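Local structure of terminase large subunit (Bacillus phage spp1, 2WBN) at residues Leu33-Gly38 and Glu166-Asp171; Gly38-Ala43 and Arg77-Asp82; Val67-Asp72 and Asp151-Asp156; Arg145-Leu150 and Ala194-Phe199; Ile155-Leu158 and Ile163-Glu166. The protein drives ATP-powered translocation of viral DNA into empty capsids and cuts the genome to start and end packaging, the nuclease domain being the part modelled here. All blocks are in the same frame, centred on the assembly; numbering follows the deposited sequence.

Interaction 1: residues Leu33-Gly38 and Glu166-Asp171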
# COMPACT_ATOMS: atom_id res chain seq x y z
N LEU A 33 4.60 -2.81 14.11
CA LEU A 33 4.98 -1.53 13.49
C LEU A 33 6.24 -0.94 14.09
O LEU A 33 6.37 -0.91 15.31
CB LEU A 33 3.85 -0.50 13.58
CG LEU A 33 2.64 -0.66 12.67
CD1 LEU A 33 1.72 0.55 12.84
CD2 LEU A 33 3.07 -0.80 11.23
N GLN A 34 7.16 -0.53 13.21
CA GLN A 34 8.38 0.16 13.60
C GLN A 34 8.33 1.54 12.91
O GLN A 34 8.48 1.65 11.69
CB GLN A 34 9.60 -0.67 13.20
CG GLN A 34 10.85 -0.30 13.91
CD GLN A 34 10.94 -0.75 15.38
OE1 GLN A 34 11.69 -0.16 16.14
NE2 GLN A 34 10.25 -1.82 15.74
N ILE A 35 8.01 2.56 13.69
CA ILE A 35 7.71 3.90 13.16
C ILE A 35 8.53 4.93 13.90
O ILE A 35 8.40 5.11 15.13
CB ILE A 35 6.22 4.30 13.33
CG1 ILE A 35 5.27 3.25 12.76
CG2 ILE A 35 5.98 5.69 12.65
CD1 ILE A 35 3.78 3.62 12.87
N GLU A 36 9.35 5.65 13.14
CA GLU A 36 10.19 6.67 13.73
C GLU A 36 10.76 7.52 12.60
O GLU A 36 11.18 7.00 11.57
CB GLU A 36 11.31 6.03 14.53
CG GLU A 36 12.20 7.01 15.29
CD GLU A 36 13.08 6.31 16.28
OE1 GLU A 36 14.13 5.75 15.86
OE2 GLU A 36 12.75 6.36 17.49
N GLU A 37 10.77 8.83 12.82
CA GLU A 37 11.32 9.77 11.85
C GLU A 37 12.80 9.48 11.65
O GLU A 37 13.54 9.32 12.62
CB GLU A 37 11.13 11.23 12.30
CG GLU A 37 9.67 11.70 12.35
CD GLU A 37 9.52 13.20 12.57
OE1 GLU A 37 10.45 13.83 13.10
OE2 GLU A 37 8.46 13.76 12.20
N GLY A 38 13.21 9.40 10.39
CA GLY A 38 14.57 9.04 10.02
C GLY A 38 14.95 7.57 10.07
O GLY A 38 16.08 7.25 9.80
N GLU A 166 -2.01 6.03 8.90
CA GLU A 166 -3.08 5.06 8.75
C GLU A 166 -2.75 3.78 9.50
O GLU A 166 -3.61 3.24 10.20
CB GLU A 166 -3.37 4.81 7.29
CG GLU A 166 -4.00 5.99 6.60
CD GLU A 166 -4.58 5.62 5.26
OE1 GLU A 166 -4.14 4.60 4.68
OE2 GLU A 166 -5.51 6.33 4.81
N PHE A 167 -1.51 3.30 9.36
CA PHE A 167 -1.13 2.06 10.02
C PHE A 167 -1.10 2.21 11.54
O PHE A 167 -1.54 1.29 12.25
CB PHE A 167 0.21 1.54 9.48
CG PHE A 167 0.10 0.74 8.19
CD1 PHE A 167 0.02 1.37 6.96
CD2 PHE A 167 0.13 -0.65 8.22
CE1 PHE A 167 -0.04 0.64 5.79
CE2 PHE A 167 0.04 -1.40 7.05
CZ PHE A 167 -0.02 -0.75 5.83
N GLU A 168 -0.59 3.33 12.04
CA GLU A 168 -0.62 3.58 13.48
C GLU A 168 -2.04 3.64 14.08
O GLU A 168 -2.27 3.13 15.18
CB GLU A 168 0.14 4.85 13.86
CG GLU A 168 0.15 5.02 15.38
CD GLU A 168 1.15 6.03 15.92
OE1 GLU A 168 2.14 6.37 15.25
OE2 GLU A 168 0.89 6.48 17.06
N ASN A 169 -2.98 4.22 13.34
CA ASN A 169 -4.29 4.49 13.92
C ASN A 169 -5.38 3.45 13.60
O ASN A 169 -6.42 3.46 14.25
CB ASN A 169 -4.71 5.92 13.55
CG ASN A 169 -3.76 6.96 14.19
OD1 ASN A 169 -3.81 7.19 15.38
ND2 ASN A 169 -2.86 7.51 13.41
N ILE A 170 -5.16 2.56 12.62
CA ILE A 170 -6.19 1.54 12.26
C ILE A 170 -6.48 0.57 13.42
O ILE A 170 -5.59 0.17 14.16
CB ILE A 170 -5.83 0.77 10.96
CG1 ILE A 170 -7.07 0.10 10.34
CG2 ILE A 170 -4.72 -0.24 11.21
CD1 ILE A 170 -7.99 1.04 9.53
N ASP A 171 -7.76 0.25 13.59
CA ASP A 171 -8.23 -0.63 14.65
C ASP A 171 -9.03 -1.78 14.01
O ASP A 171 -9.41 -1.72 12.83
CB ASP A 171 -9.12 0.15 15.64
CG ASP A 171 -8.33 0.92 16.71
OD1 ASP A 171 -7.38 0.37 17.29
OD2 ASP A 171 -8.69 2.09 17.01

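Interaction 2: residues Gly38-Ala43 and Arg77-Asp82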
# COMPACT_ATOMS: atom_id res chain seq x y z
N GLY A 38 13.21 9.40 10.39
CA GLY A 38 14.57 9.04 10.02
C GLY A 38 14.95 7.57 10.07
O GLY A 38 16.08 7.25 9.80
N ILE A 39 14.02 6.67 10.39
CA ILE A 39 14.34 5.26 10.57
C ILE A 39 14.80 4.58 9.26
O ILE A 39 15.46 3.55 9.30
CB ILE A 39 13.13 4.49 11.19
CG1 ILE A 39 13.57 3.19 11.87
CG2 ILE A 39 12.03 4.25 10.13
CD1 ILE A 39 12.43 2.54 12.67
N ILE A 40 14.45 5.15 8.10
CA ILE A 40 14.96 4.67 6.81
C ILE A 40 15.88 5.74 6.22
O ILE A 40 15.44 6.86 5.98
CB ILE A 40 13.82 4.34 5.82
CG1 ILE A 40 12.97 3.18 6.36
CG2 ILE A 40 14.40 3.98 4.45
CD1 ILE A 40 11.59 3.05 5.73
N THR A 41 17.16 5.40 6.01
CA THR A 41 18.14 6.36 5.46
C THR A 41 18.11 6.41 3.93
O THR A 41 17.63 5.49 3.25
CB THR A 41 19.60 6.05 5.91
OG1 THR A 41 19.98 4.77 5.42
CG2 THR A 41 19.76 6.10 7.44
N ASP A 42 18.64 7.50 3.40
CA ASP A 42 18.82 7.64 1.96
C ASP A 42 19.65 6.49 1.37
O ASP A 42 19.33 5.97 0.30
CB ASP A 42 19.50 8.98 1.67
CG ASP A 42 18.53 10.15 1.61
OD1 ASP A 42 17.31 9.98 1.89
OD2 ASP A 42 19.00 11.26 1.28
N ALA A 43 20.67 6.08 2.11
CA ALA A 43 21.56 5.00 1.69
C ALA A 43 20.81 3.69 1.59
O ALA A 43 21.04 2.91 0.66
CB ALA A 43 22.73 4.87 2.67
N ARG A 77 10.23 -8.66 6.75
CA ARG A 77 10.01 -7.24 6.96
C ARG A 77 9.67 -6.53 5.69
O ARG A 77 10.13 -6.90 4.60
CB ARG A 77 11.26 -6.55 7.48
CG ARG A 77 11.72 -6.99 8.81
CD ARG A 77 12.88 -6.09 9.20
NE ARG A 77 13.58 -6.61 10.35
CZ ARG A 77 14.79 -6.19 10.73
NH1 ARG A 77 15.44 -5.24 10.06
NH2 ARG A 77 15.34 -6.75 11.79
N ILE A 78 8.89 -5.46 5.84
CA ILE A 78 8.64 -4.56 4.73
C ILE A 78 9.01 -3.15 5.16
O ILE A 78 8.91 -2.81 6.33
CB ILE A 78 7.19 -4.65 4.22
CG1 ILE A 78 6.16 -4.20 5.27
CG2 ILE A 78 6.88 -6.08 3.71
CD1 ILE A 78 4.72 -4.12 4.68
N TYR A 79 9.47 -2.35 4.20
CA TYR A 79 9.95 -1.01 4.44
C TYR A 79 9.23 -0.06 3.49
O TYR A 79 9.32 -0.27 2.29
CB TYR A 79 11.43 -0.91 4.12
CG TYR A 79 12.37 -1.72 4.96
CD1 TYR A 79 12.63 -3.05 4.66
CD2 TYR A 79 13.04 -1.14 6.04
CE1 TYR A 79 13.52 -3.78 5.42
CE2 TYR A 79 13.93 -1.86 6.80
CZ TYR A 79 14.16 -3.18 6.48
OH TYR A 79 15.03 -3.89 7.23
N ALA A 80 8.54 0.96 4.02
CA ALA A 80 7.85 1.95 3.19
C ALA A 80 8.84 2.93 2.58
O ALA A 80 9.63 3.55 3.30
CB ALA A 80 6.77 2.68 4.00
N ILE A 81 8.80 3.05 1.26
CA ILE A 81 9.75 3.89 0.53
C ILE A 81 9.11 5.21 0.13
O ILE A 81 9.68 6.29 0.35
CB ILE A 81 10.28 3.18 -0.75
CG1 ILE A 81 11.02 1.89 -0.37
CG2 ILE A 81 11.19 4.12 -1.54
CD1 ILE A 81 11.56 1.07 -1.57
N ASP A 82 7.92 5.14 -0.46
CA ASP A 82 7.26 6.32 -0.92
C ASP A 82 5.75 6.09 -1.05
O ASP A 82 5.27 4.97 -0.91
CB ASP A 82 7.88 6.75 -2.25
CG ASP A 82 7.85 8.26 -2.46
OD1 ASP A 82 7.19 8.99 -1.70
OD2 ASP A 82 8.51 8.71 -3.42

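Interaction 3: residues Val67-Asp72 and Asp151-Asp156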
# COMPACT_ATOMS: atom_id res chain seq x y z
N VAL A 67 1.43 3.32 -3.23
CA VAL A 67 2.47 2.96 -2.25
C VAL A 67 3.61 2.21 -2.94
O VAL A 67 3.37 1.45 -3.89
CB VAL A 67 1.91 2.15 -1.06
CG1 VAL A 67 0.77 2.93 -0.36
CG2 VAL A 67 1.43 0.71 -1.49
N ARG A 68 4.84 2.45 -2.47
CA ARG A 68 6.03 1.72 -2.88
C ARG A 68 6.77 1.24 -1.62
O ARG A 68 7.07 2.05 -0.74
CB ARG A 68 6.93 2.62 -3.71
CG ARG A 68 8.28 2.02 -4.14
CD ARG A 68 9.15 3.12 -4.78
NE ARG A 68 10.47 2.66 -5.25
CZ ARG A 68 10.74 2.14 -6.45
NH1 ARG A 68 9.78 1.96 -7.35
NH2 ARG A 68 11.99 1.77 -6.75
N TRP A 69 7.02 -0.06 -1.57
CA TRP A 69 7.68 -0.74 -0.44
C TRP A 69 8.85 -1.59 -0.91
O TRP A 69 8.90 -1.99 -2.07
CB TRP A 69 6.70 -1.71 0.20
CG TRP A 69 5.51 -1.14 0.81
CD1 TRP A 69 4.33 -0.81 0.18
CD2 TRP A 69 5.30 -0.91 2.20
NE1 TRP A 69 3.43 -0.34 1.11
CE2 TRP A 69 4.00 -0.40 2.35
CE3 TRP A 69 6.11 -1.05 3.33
CZ2 TRP A 69 3.49 -0.04 3.60
CZ3 TRP A 69 5.60 -0.69 4.56
CH2 TRP A 69 4.32 -0.19 4.69
N HIS A 70 9.75 -1.90 0.01
CA HIS A 70 10.77 -2.92 -0.18
C HIS A 70 10.46 -4.10 0.73
O HIS A 70 10.07 -3.92 1.89
CB HIS A 70 12.16 -2.40 0.16
CG HIS A 70 13.20 -3.48 0.23
ND1 HIS A 70 13.62 -4.19 -0.88
CD2 HIS A 70 13.89 -3.99 1.28
CE1 HIS A 70 14.52 -5.08 -0.52
NE2 HIS A 70 14.71 -4.98 0.79
N TYR A 71 10.72 -5.30 0.21
CA TYR A 71 10.39 -6.54 0.88
C TYR A 71 11.65 -7.35 1.19
O TYR A 71 12.31 -7.83 0.27
CB TYR A 71 9.48 -7.36 -0.02
CG TYR A 71 8.97 -8.65 0.57
CD1 TYR A 71 8.77 -8.79 1.95
CD2 TYR A 71 8.67 -9.73 -0.24
CE1 TYR A 71 8.29 -9.96 2.48
CE2 TYR A 71 8.18 -10.90 0.28
CZ TYR A 71 7.99 -11.01 1.64
OH TYR A 71 7.51 -12.20 2.16
N ASP A 72 11.99 -7.47 2.47
CA ASP A 72 13.05 -8.36 2.91
C ASP A 72 12.38 -9.67 3.32
O ASP A 72 11.87 -9.82 4.44
CB ASP A 72 13.83 -7.75 4.09
CG ASP A 72 15.07 -8.54 4.48
OD1 ASP A 72 15.11 -9.77 4.30
OD2 ASP A 72 16.01 -7.92 5.00
N ASP A 151 7.29 -9.79 10.65
CA ASP A 151 8.15 -9.52 11.81
C ASP A 151 8.22 -8.04 12.10
O ASP A 151 8.17 -7.63 13.26
CB ASP A 151 9.55 -10.09 11.61
CG ASP A 151 9.61 -11.59 11.85
OD1 ASP A 151 8.57 -12.19 12.20
OD2 ASP A 151 10.70 -12.16 11.68
N ALA A 152 8.30 -7.22 11.05
CA ALA A 152 8.29 -5.78 11.21
C ALA A 152 7.74 -5.07 9.97
O ALA A 152 8.06 -5.46 8.84
CB ALA A 152 9.71 -5.28 11.51
N ILE A 153 6.91 -4.05 10.20
CA ILE A 153 6.52 -3.10 9.16
C ILE A 153 7.17 -1.78 9.51
O ILE A 153 6.81 -1.16 10.52
CB ILE A 153 5.00 -2.91 9.11
CG1 ILE A 153 4.32 -4.24 8.76
CG2 ILE A 153 4.60 -1.80 8.08
CD1 ILE A 153 2.80 -4.20 8.90
N VAL A 154 8.11 -1.35 8.68
CA VAL A 154 9.04 -0.26 9.00
C VAL A 154 8.66 0.95 8.18
O VAL A 154 8.66 0.91 6.94
CB VAL A 154 10.52 -0.63 8.71
CG1 VAL A 154 11.45 0.48 9.17
CG2 VAL A 154 10.89 -1.95 9.39
N ILE A 155 8.32 2.02 8.89
CA ILE A 155 7.78 3.22 8.28
C ILE A 155 8.45 4.45 8.85
O ILE A 155 8.50 4.65 10.08
CB ILE A 155 6.24 3.35 8.51
CG1 ILE A 155 5.49 2.06 8.16
CG2 ILE A 155 5.66 4.55 7.67
CD1 ILE A 155 4.08 2.02 8.76
N ASP A 156 8.93 5.29 7.95
CA ASP A 156 9.53 6.56 8.30
C ASP A 156 8.52 7.67 7.96
O ASP A 156 8.26 7.93 6.76
CB ASP A 156 10.79 6.72 7.47
CG ASP A 156 11.65 7.89 7.88
OD1 ASP A 156 11.14 8.88 8.47
OD2 ASP A 156 12.87 7.83 7.55

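Interaction 4: residues Arg145-Leu150 and Ala194-Phe199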
# COMPACT_ATOMS: atom_id res chain seq x y z
N ARG A 145 -4.22 -9.94 7.50
CA ARG A 145 -3.59 -10.88 8.41
C ARG A 145 -2.15 -11.14 8.00
O ARG A 145 -1.27 -11.20 8.85
CB ARG A 145 -4.37 -12.21 8.48
CG ARG A 145 -3.78 -13.19 9.50
CD ARG A 145 -4.53 -14.54 9.58
NE ARG A 145 -3.73 -15.55 10.27
CZ ARG A 145 -4.16 -16.75 10.66
NH1 ARG A 145 -5.42 -17.13 10.45
NH2 ARG A 145 -3.33 -17.58 11.28
N TRP A 146 -1.91 -11.29 6.71
CA TRP A 146 -0.54 -11.51 6.24
C TRP A 146 0.36 -10.35 6.64
O TRP A 146 1.47 -10.55 7.18
CB TRP A 146 -0.51 -11.70 4.73
CG TRP A 146 0.84 -12.10 4.21
CD1 TRP A 146 1.35 -13.37 4.10
CD2 TRP A 146 1.85 -11.22 3.73
NE1 TRP A 146 2.61 -13.32 3.57
CE2 TRP A 146 2.94 -12.02 3.33
CE3 TRP A 146 1.94 -9.83 3.59
CZ2 TRP A 146 4.12 -11.47 2.81
CZ3 TRP A 146 3.10 -9.29 3.06
CH2 TRP A 146 4.17 -10.10 2.67
N LEU A 147 -0.12 -9.13 6.42
CA LEU A 147 0.64 -7.96 6.84
C LEU A 147 0.89 -7.94 8.37
O LEU A 147 2.00 -7.62 8.83
CB LEU A 147 -0.07 -6.68 6.38
CG LEU A 147 -0.07 -6.38 4.88
CD1 LEU A 147 -1.01 -5.20 4.61
CD2 LEU A 147 1.35 -6.09 4.35
N ASP A 148 -0.12 -8.29 9.15
CA ASP A 148 -0.02 -8.30 10.61
C ASP A 148 0.94 -9.38 11.13
O ASP A 148 1.50 -9.24 12.22
CB ASP A 148 -1.39 -8.51 11.24
CG ASP A 148 -1.34 -8.55 12.75
OD1 ASP A 148 -1.22 -7.48 13.39
OD2 ASP A 148 -1.44 -9.65 13.31
N GLU A 149 1.14 -10.43 10.35
CA GLU A 149 2.03 -11.51 10.76
C GLU A 149 3.49 -11.30 10.38
O GLU A 149 4.34 -12.13 10.70
CB GLU A 149 1.50 -12.85 10.25
CG GLU A 149 0.62 -13.53 11.29
CD GLU A 149 -0.31 -14.56 10.71
OE1 GLU A 149 -0.21 -14.85 9.49
OE2 GLU A 149 -1.16 -15.07 11.47
N LEU A 150 3.81 -10.18 9.74
CA LEU A 150 5.20 -9.88 9.42
C LEU A 150 5.98 -9.60 10.71
O LEU A 150 5.41 -9.26 11.73
CB LEU A 150 5.29 -8.68 8.46
CG LEU A 150 4.77 -8.92 7.05
CD1 LEU A 150 4.41 -7.59 6.33
CD2 LEU A 150 5.74 -9.75 6.20
N ALA A 194 -3.85 -0.34 -0.59
CA ALA A 194 -2.82 -0.30 -1.64
C ALA A 194 -1.66 -1.24 -1.34
O ALA A 194 -1.14 -1.88 -2.25
CB ALA A 194 -2.31 1.12 -1.85
N THR A 195 -1.26 -1.30 -0.07
CA THR A 195 -0.24 -2.23 0.38
C THR A 195 -0.64 -3.71 0.21
O THR A 195 0.14 -4.50 -0.29
CB THR A 195 0.13 -1.95 1.84
OG1 THR A 195 0.57 -0.60 1.93
CG2 THR A 195 1.24 -2.90 2.33
N ARG A 196 -1.85 -4.09 0.62
CA ARG A 196 -2.36 -5.43 0.30
C ARG A 196 -2.21 -5.80 -1.17
O ARG A 196 -1.72 -6.90 -1.48
CB ARG A 196 -3.83 -5.55 0.62
CG ARG A 196 -4.16 -5.99 2.00
CD ARG A 196 -5.56 -6.60 1.93
NE ARG A 196 -6.52 -5.55 1.57
CZ ARG A 196 -7.26 -5.50 0.47
NH1 ARG A 196 -7.19 -6.45 -0.47
NH2 ARG A 196 -8.07 -4.47 0.30
N TYR A 197 -2.66 -4.93 -2.08
CA TYR A 197 -2.54 -5.21 -3.51
C TYR A 197 -1.07 -5.43 -3.85
O TYR A 197 -0.73 -6.38 -4.53
CB TYR A 197 -3.06 -4.09 -4.42
CG TYR A 197 -4.40 -3.52 -4.07
CD1 TYR A 197 -5.42 -4.31 -3.54
CD2 TYR A 197 -4.67 -2.17 -4.30
CE1 TYR A 197 -6.66 -3.78 -3.24
CE2 TYR A 197 -5.87 -1.62 -3.97
CZ TYR A 197 -6.87 -2.42 -3.45
OH TYR A 197 -8.08 -1.86 -3.16
N ALA A 198 -0.19 -4.55 -3.37
CA ALA A 198 1.23 -4.59 -3.71
C ALA A 198 1.87 -5.94 -3.37
O ALA A 198 2.75 -6.40 -4.09
CB ALA A 198 1.98 -3.45 -3.02
N PHE A 199 1.42 -6.53 -2.26
CA PHE A 199 1.96 -7.81 -1.77
C PHE A 199 1.09 -9.04 -2.03
O PHE A 199 1.37 -10.11 -1.48
CB PHE A 199 2.21 -7.71 -0.27
CG PHE A 199 3.41 -6.90 0.06
CD1 PHE A 199 3.30 -5.55 0.31
CD2 PHE A 199 4.66 -7.48 0.03
CE1 PHE A 199 4.43 -4.79 0.60
CE2 PHE A 199 5.79 -6.72 0.31
CZ PHE A 199 5.67 -5.38 0.58

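Interaction 5: residues Ile155-Leu158 and Ile163-Glu166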
# COMPACT_ATOMS: atom_id res chain seq x y z
N ILE A 155 8.32 2.02 8.89
CA ILE A 155 7.78 3.22 8.28
C ILE A 155 8.45 4.45 8.85
O ILE A 155 8.50 4.65 10.08
CB ILE A 155 6.24 3.35 8.51
CG1 ILE A 155 5.49 2.06 8.16
CG2 ILE A 155 5.66 4.55 7.67
CD1 ILE A 155 4.08 2.02 8.76
N ASP A 156 8.93 5.29 7.95
CA ASP A 156 9.53 6.56 8.30
C ASP A 156 8.52 7.67 7.96
O ASP A 156 8.26 7.93 6.76
CB ASP A 156 10.79 6.72 7.47
CG ASP A 156 11.65 7.89 7.88
OD1 ASP A 156 11.14 8.88 8.47
OD2 ASP A 156 12.87 7.83 7.55
N PRO A 157 7.94 8.32 8.98
CA PRO A 157 6.97 9.36 8.70
C PRO A 157 7.52 10.53 7.89
O PRO A 157 6.76 11.30 7.35
CB PRO A 157 6.52 9.82 10.09
CG PRO A 157 6.88 8.76 10.98
CD PRO A 157 8.15 8.17 10.43
N LEU A 158 8.84 10.71 7.86
CA LEU A 158 9.42 11.76 7.02
C LEU A 158 9.25 11.47 5.52
O LEU A 158 9.19 12.40 4.72
CB LEU A 158 10.91 11.94 7.36
CG LEU A 158 11.20 12.41 8.78
CD1 LEU A 158 12.73 12.63 9.01
CD2 LEU A 158 10.45 13.70 9.07
N ILE A 163 0.95 6.65 5.11
CA ILE A 163 1.15 5.25 5.53
C ILE A 163 1.37 5.18 7.06
O ILE A 163 0.71 4.40 7.75
CB ILE A 163 2.35 4.59 4.80
CG1 ILE A 163 2.04 4.37 3.32
CG2 ILE A 163 2.69 3.21 5.43
CD1 ILE A 163 3.25 3.97 2.48
N ALA A 164 2.26 6.03 7.57
CA ALA A 164 2.52 6.09 9.02
C ALA A 164 1.24 6.34 9.83
O ALA A 164 0.96 5.61 10.76
CB ALA A 164 3.60 7.16 9.35
N ARG A 165 0.46 7.35 9.45
CA ARG A 165 -0.76 7.70 10.16
C ARG A 165 -1.80 6.58 10.09
O ARG A 165 -2.36 6.19 11.10
CB ARG A 165 -1.36 9.00 9.60
CG ARG A 165 -2.59 9.48 10.40
CD ARG A 165 -3.23 10.74 9.84
NE ARG A 165 -3.30 10.70 8.39
CZ ARG A 165 -4.21 10.05 7.69
NH1 ARG A 165 -4.13 10.07 6.36
NH2 ARG A 165 -5.19 9.35 8.28
N GLU A 166 -2.01 6.03 8.90
CA GLU A 166 -3.08 5.06 8.75
C GLU A 166 -2.75 3.78 9.50
O GLU A 166 -3.61 3.24 10.20
CB GLU A 166 -3.37 4.81 7.29
CG GLU A 166 -4.00 5.99 6.60
CD GLU A 166 -4.58 5.62 5.26
OE1 GLU A 166 -4.14 4.60 4.68
OE2 GLU A 166 -5.51 6.33 4.81

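Interaction 1: residues Leu33-Gly38 and Glu166-Asp171
Leu33 pushes its CD1 methyl against the backbone of Phe167, with that CD1 lying 3.4 Å from Phe167 O. The same methyl also reaches the Phe167 side chain, Leu33 CD1 standing 3.8 Å from Phe167 CB, and the two side chains cross at about a right angle. The CD2 branch of Leu33 lies obliquely by the ring. In Phe167, CG sits beside the backbone N (chi1 -83°), and this takes the ring away from the strand although its CB faces it. A second, looser contact is made at the surface, where Ile35 CD1 is 4.0 Å from Glu168 CB. Glu168 runs extended from a CG anti to the backbone N (chi1 -177°), and Ile35 CD1 lies obliquely against its CB and OE1. No hydrogen bond links the two segments; they meet by van der Waals contact. Further out, Gln34 pairs by backbone bonds with Ile153 and Ile155, holding strand 33-35 as the edge strand, with Leu33 and Ile35 directed at the helix. Helix 161-169 thus packs against the end of the sheet formed by strands 33-35 and 152-155, while the Phe167 ring reaches Thr191, Ile192 and Thr195 of helix 190-198.

Interaction 2: residues Gly38-Ala43 and Arg77-Asp82
Ile40 meets Tyr79 and Ala80 where the loop leading into helix 42-47 lies against strand 77-86 of the RNase H-like sheet. The strand carries a classic beta bulge just beyond the contact, Ile81 and Asp82 both facing Arg68, while Thr41 takes the N-cap position of the helix. Ile40 alone carries the loop's share. Its CG1 lies beside the backbone N and anti to the carbonyl carbon (chi1 -64°), and from there the chain runs on extended, delivering CD1 to the strand backbone. Against the tyrosine the isoleucine comes from the side: Ile40 CG1 lies near the ring plane at its edge, 4.3 Å from Tyr79 CD2, while Ile40 CD1 lies 4.3 Å from Tyr79 CB. Ile40 therefore presses on the root and flank of the tyrosine, whose ring also meets that of Phe48. Asp156 accepts hydrogen bonds from Gly38 N and Ile40 N, which probably helps hold the loop in place. No hydrogen bond joins the two segments. The tightest approach is that of a methyl to a backbone carbonyl, Ile40 CD1 being 3.2 Å from Ala80 O.

Interaction 3: residues Val67-Asp72 and Asp151-Asp156
Trp69 and Ile153 sit on strands that are not direct neighbours: the segments 67-72 and 152-155 run roughly antiparallel at 135°, their axes 9.4 Å apart, with strand 77-86 between them in the sheet. One large side chain bridges that gap. Trp69 has its CG beside the backbone N (chi1 -64°), and the indole extends past the intervening strand until its six-membered ring touches the far one. Ile153 CG2 meets this outer rim at two carbons, standing 3.8 Å from both Trp69 CH2 and Trp69 CZ3, and lies obliquely to the ring. In Ile153, CG1 lies beside the backbone N (chi1 -62°), which leaves CG2 as the branch turned to the indole. Ile155 adds a looser touch, its CG1 being 4.3 Å from Trp69 CH2, and the backbone of Val154 also comes near, Val154 O being 4.2 Å from Trp69 CZ3. On the same strand as the tryptophan, Val67 CG2 rests against the indole edge, in its plane. The polar end of the indole is also occupied, since Trp69 NE1 makes a weak hydrogen bond to Thr195 OG1 of helix 190-198. Ile78 and Ala80 from the middle strand, Ile163 from helix 161-169 and the edge-to-face ring of Phe199 complete the surroundings. The result is a buried hydrophobic layer between the central sheet and the helices on one of its faces, as expected for an RNase H-like nuclease core; the tryptophan lies about 10 Å from the manganese ligand Asp193, measured between side chains.

Interaction 4: residues Arg145-Leu150 and Ala194-Phe199
Leu147, Phe199 and Trp146 bury most of the surface where helix 140-148 packs against helix 190-198, two helices of the RNase H-like nuclease domain. Leu147 contributes the most. Its two methyls straddle the Thr195 methyl: Leu147 CD2 is 3.8 Å and Leu147 CD1 3.9 Å from Thr195 CG2. In the threonine, OG1 lies beside the backbone N (chi1 -58°), which leaves CG2 anti to that N and facing the leucine, while OG1 bonds to Thr191 O. Leu147 CD1 also lies 4.2 Å from Arg196 CG, crossing the arginine at about a right angle; the polar end of that arginine goes elsewhere, to a salt bridge with the manganese ligand Asp193. Just past the end of helix 190-198, Phe199 meets Trp146. Their rings meet obliquely, planes at 32° and centroids 5.6 Å apart. The tryptophan is thrown toward its partner by a CG anti to the backbone N (chi1 -173°), and Leu150 CD2 sits over one face of its ring, toward the rim. Phe199 also meets Tyr71 of the sheet edge-to-face. At the surface, away from this interface, Arg145 and Glu149 form a salt bridge within their own segment. Across the helices everything is apolar, and the aromatic contact is made by the outer indole carbons: Trp146 CZ3 is 3.8 Å from Phe199 CB, and Trp146 CH2 is 3.8 Å from Phe199 CD2.

Interaction 5: residues Ile155-Leu158 and Ile163-Glu166
Ile155 ends strand 152-155 and reaches straight onto the helix that follows, meeting Ile163 and Ala164. From a CB directed at the helix, the side chain divides in two. The CG2 branch, anti to the backbone N, goes to Ala164: Ile155 CG2 is 3.7 Å from Ala164 N and the same 3.7 Å from Ala164 CB. The other branch starts beside the backbone N (chi1 -49°) and passes obliquely over Ile163, with Ile155 CG1 4.1 Å and then the tip, Ile155 CD1, 3.8 Å from Ile163 CG2. Pro157 comes in on Ala164 from a different direction, Pro157 CG and Ala164 CB being 4.0 Å apart, so the alanine methyl is shared by two partners. Between these two residues Asp156 points the other way. Its OD1 accepts a hydrogen bond from Leu158 N, closing an Asx turn, and the charged group is turned to the loop 38-40 while the apolar groups go to the helix. With no hydrogen bond across the contact, cohesion here depends on the fit of methyls and proline ring, and the small alanine is consistent with the close approach, Pro157 CA and Ala164 CA being 5.5 Å apart.

How the interactions relate
Interactions 1 and 5 have centres 5 Å apart and share helix 161-169; interaction 3 shares Ile155 and Asp156 with interaction 5, and interaction 2 shares Gly38 with interaction 1. Strand 77-86 joins interaction 2 to interaction 4, 17 Å away between centres, because Ile78 CG2 lies 3.4 Å from Phe199 CZ. Interactions 3 and 4 touch where Tyr71 OH lies 3.5 Å from Trp146 CZ2. Of the five, interaction 4 lies nearest the two-metal nuclease site: the Arg196 side chain is about 6 Å from that of Asp56, and Tyr197 OH is hydrogen-bonded to Asp56 OD2, on the ligand shared by both metals. Phe167 of interaction 1 is about 9 Å from His190, side chain to side chain, while interaction 2 lies away from the site.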